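Side-chain contact in probable TonB-dependent siderophore receptor PiuA (Acinetobacter baumannii, PDB 5FP1), which probably takes part in the first step of iron uptake by binding ferric siderophores at the outer membrane: residues 549-554 and 559-564. Numbering follows the deposited sequence.
Sequences NTRVQI and YANVGE
The carbonyl oxygen of Ala560 takes a nearly straight hydrogen bond from Val552 N (2.8 Å, 169° at the hydrogen). Arg551 CA also leans on it with a CA-H...O contact. Ala560 N in turn donates to Val552 O at 3.0 Å. A second reciprocal pair joins Thr550 and Gly563. There Thr550 N sits well above the carbonyl plane of Gly563 O, 2.9 Å away. Between the pairs the register slips by one residue: Val562 and Gly563 both face Thr550. The chain turns at Asn561, whose OD1 lies 3.6 Å from Arg551 CB. One water links the two side chains, accepting from Arg551 NH1 and donating to Asn561 OD1. Asn561 ND2 is hydrogen-bonded to Asp516 O, which should help fix the amide. Next to the bulge, Val552 CG2 meets Val562 CG2 at 3.6 Å, while Val552 CG1 packs on Gly563 CA. On the sheet face that carries Gln553 and Tyr559, Gln553 CG sits over the ring, offset toward its rim, in a CH-pi contact, 4.2 Å from the centroid. Gln553 CG is anti to the backbone N (chi1 -161°), and the extended chain lays the amide within 12° of parallel to the ring. Tyr559 OH is hydrogen-bonded to Asn509 ND2. This is a classic beta bulge in an antiparallel hairpin of the TonB-dependent receptor barrel.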
ATOM      1  N   ASN A 549       6.433   9.028 -20.328  1.00 20.38           N
ATOM      2  CA  ASN A 549       5.213   9.518 -20.939  1.00 21.89           C
ATOM      3  C   ASN A 549       4.129   9.573 -19.891  1.00 20.62           C
ATOM      4  O   ASN A 549       3.490   8.546 -19.573  1.00 21.98           O
ATOM      5  CB  ASN A 549       4.770   8.611 -22.095  1.00 27.01           C
ATOM      6  CG  ASN A 549       5.531   8.889 -23.354  1.00 41.26           C
ATOM      7  OD1 ASN A 549       5.286   9.890 -24.031  1.00 56.69           O
ATOM      8  ND2 ASN A 549       6.486   8.038 -23.659  1.00 45.93           N
ATOM      9  N   THR A 550       3.952  10.767 -19.337  1.00 20.15           N
ATOM     10  CA  THR A 550       2.985  11.024 -18.283  1.00 20.27           C
ATOM     11  C   THR A 550       1.813  11.771 -18.865  1.00 19.75           C
ATOM     12  O   THR A 550       1.993  12.691 -19.692  1.00 21.67           O
ATOM     13  CB  THR A 550       3.625  11.902 -17.193  1.00 20.35           C
ATOM     14  OG1 THR A 550       4.745  11.221 -16.616  1.00 20.39           O
ATOM     15  CG2 THR A 550       2.631  12.258 -16.091  1.00 20.37           C
ATOM     16  N   ARG A 551       0.611  11.403 -18.437  1.00 19.78           N
ATOM     17  CA  ARG A 551      -0.587  12.076 -18.898  1.00 18.84           C
ATOM     18  C   ARG A 551      -0.674  13.421 -18.199  1.00 22.31           C
ATOM     19  O   ARG A 551      -0.529  13.493 -16.997  1.00 18.17           O
ATOM     20  CB  ARG A 551      -1.840  11.247 -18.597  1.00 21.63           C
ATOM     21  CG  ARG A 551      -3.096  11.768 -19.301  1.00 20.21           C
ATOM     22  CD  ARG A 551      -4.189  10.709 -19.294  1.00 25.35           C
ATOM     23  NE  ARG A 551      -4.582  10.327 -17.962  1.00 27.34           N
ATOM     24  CZ  ARG A 551      -4.329   9.170 -17.359  1.00 25.60           C
ATOM     25  NH1 ARG A 551      -3.644   8.184 -17.933  1.00 22.81           N
ATOM     26  NH2 ARG A 551      -4.786   9.005 -16.137  1.00 31.13           N
ATOM     27  N   VAL A 552      -0.928  14.500 -18.928  1.00 19.13           N
ATOM     28  CA  VAL A 552      -1.070  15.795 -18.296  1.00 20.75           C
ATOM     29  C   VAL A 552      -2.246  16.532 -18.936  1.00 22.76           C
ATOM     30  O   VAL A 552      -2.696  16.162 -20.005  1.00 21.61           O
ATOM     31  CB  VAL A 552       0.215  16.651 -18.403  1.00 30.56           C
ATOM     32  CG1 VAL A 552       1.390  15.975 -17.692  1.00 32.46           C
ATOM     33  CG2 VAL A 552       0.550  16.920 -19.849  1.00 32.14           C
ATOM     34  N   GLN A 553      -2.780  17.511 -18.214  1.00 21.17           N
ATOM     35  CA  GLN A 553      -3.872  18.336 -18.698  1.00 28.42           C
ATOM     36  C   GLN A 553      -3.265  19.544 -19.401  1.00 33.49           C
ATOM     37  O   GLN A 553      -2.316  20.162 -18.892  1.00 31.60           O
ATOM     38  CB  GLN A 553      -4.762  18.729 -17.515  1.00 30.31           C
ATOM     39  CG  GLN A 553      -6.150  19.183 -17.893  1.00 35.21           C
ATOM     40  CD  GLN A 553      -7.096  19.255 -16.713  1.00 38.76           C
ATOM     41  OE1 GLN A 553      -6.715  19.012 -15.570  1.00 38.59           O
ATOM     42  NE2 GLN A 553      -8.342  19.605 -16.985  1.00 40.44           N
ATOM     43  N   ILE A 554      -3.812  19.842 -20.581  1.00 28.98           N
ATOM     44  CA  ILE A 554      -3.453  20.984 -21.429  1.00 31.99           C
ATOM     45  C   ILE A 554      -4.390  22.187 -21.233  1.00 32.02           C
ATOM     46  O   ILE A 554      -3.946  23.323 -21.256  1.00 34.72           O
ATOM     47  CB  ILE A 554      -3.548  20.602 -22.916  1.00 42.14           C
ATOM     48  CG1 ILE A 554      -2.609  19.443 -23.226  1.00 41.85           C
ATOM     49  CG2 ILE A 554      -3.227  21.800 -23.795  1.00 48.01           C
ATOM     50  CD1 ILE A 554      -1.233  19.616 -22.625  1.00 41.61           C
ATOM     51  N   TYR A 559      -6.420  16.654 -22.643  1.00 24.92           N
ATOM     52  CA  TYR A 559      -5.269  15.937 -22.080  1.00 25.24           C
ATOM     53  C   TYR A 559      -4.322  15.480 -23.158  1.00 28.87           C
ATOM     54  O   TYR A 559      -4.709  15.354 -24.306  1.00 33.84           O
ATOM     55  CB  TYR A 559      -5.746  14.692 -21.307  1.00 24.10           C
ATOM     56  CG  TYR A 559      -6.575  14.999 -20.112  1.00 24.35           C
ATOM     57  CD1 TYR A 559      -7.936  15.316 -20.242  1.00 26.60           C
ATOM     58  CD2 TYR A 559      -6.029  14.976 -18.838  1.00 26.44           C
ATOM     59  CE1 TYR A 559      -8.694  15.590 -19.143  1.00 27.09           C
ATOM     60  CE2 TYR A 559      -6.792  15.261 -17.730  1.00 27.64           C
ATOM     61  CZ  TYR A 559      -8.122  15.554 -17.894  1.00 28.46           C
ATOM     62  OH  TYR A 559      -8.886  15.820 -16.816  1.00 30.78           O
ATOM     63  N   ALA A 560      -3.079  15.196 -22.776  1.00 24.07           N
ATOM     64  CA  ALA A 560      -2.097  14.617 -23.672  1.00 25.05           C
ATOM     65  C   ALA A 560      -1.033  13.881 -22.865  1.00 24.59           C
ATOM     66  O   ALA A 560      -0.875  14.138 -21.693  1.00 32.97           O
ATOM     67  CB  ALA A 560      -1.422  15.723 -24.497  1.00 27.97           C
ATOM     68  N   ASN A 561      -0.268  13.018 -23.517  1.00 22.66           N
ATOM     69  CA  ASN A 561       0.741  12.187 -22.854  1.00 22.33           C
ATOM     70  C   ASN A 561       2.168  12.739 -22.960  1.00 33.41           C
ATOM     71  O   ASN A 561       3.104  11.979 -23.212  1.00 37.83           O
ATOM     72  CB  ASN A 561       0.765  10.830 -23.511  1.00 29.49           C
ATOM     73  CG  ASN A 561       0.009   9.783 -22.746  1.00 31.62           C
ATOM     74  OD1 ASN A 561      -0.442   9.993 -21.620  1.00 27.16           O
ATOM     75  ND2 ASN A 561      -0.128   8.627 -23.367  1.00 29.11           N
ATOM     76  N   VAL A 562       2.341  14.027 -22.695  1.00 24.89           N
ATOM     77  CA  VAL A 562       3.598  14.713 -22.973  1.00 34.36           C
ATOM     78  C   VAL A 562       4.397  15.044 -21.715  1.00 31.66           C
ATOM     79  O   VAL A 562       5.462  15.641 -21.806  1.00 29.49           O
ATOM     80  CB  VAL A 562       3.334  16.032 -23.747  1.00 31.43           C
ATOM     81  CG1 VAL A 562       2.784  15.733 -25.133  1.00 40.61           C
ATOM     82  CG2 VAL A 562       2.362  16.917 -22.995  1.00 33.60           C
ATOM     83  N   GLY A 563       3.897  14.665 -20.542  1.00 25.02           N
ATOM     84  CA  GLY A 563       4.616  14.944 -19.317  1.00 18.85           C
ATOM     85  C   GLY A 563       5.763  13.963 -19.100  1.00 17.94           C
ATOM     86  O   GLY A 563       5.832  12.914 -19.745  1.00 20.93           O
ATOM     87  N   GLU A 564       6.665  14.308 -18.192  1.00 16.48           N
ATOM     88  CA  GLU A 564       7.800  13.459 -17.881  1.00 15.34           C
ATOM     89  C   GLU A 564       8.233  13.674 -16.472  1.00 15.09           C
ATOM     90  O   GLU A 564       8.263  14.802 -15.981  1.00 19.36           O
ATOM     91  CB  GLU A 564       9.027  13.786 -18.778  1.00 22.72           C
ATOM     92  CG  GLU A 564       8.748  13.784 -20.255  1.00 25.20           C
ATOM     93  CD  GLU A 564       9.911  14.333 -21.084  1.00 36.13           C
ATOM     94  OE1 GLU A 564      10.978  14.615 -20.539  1.00 29.82           O
ATOM     95  OE2 GLU A 564       9.745  14.484 -22.294  1.00 37.22           O
TER
HETATM   96  O   HOH W   1      -2.291   8.273 -20.473  1.00 18.54           O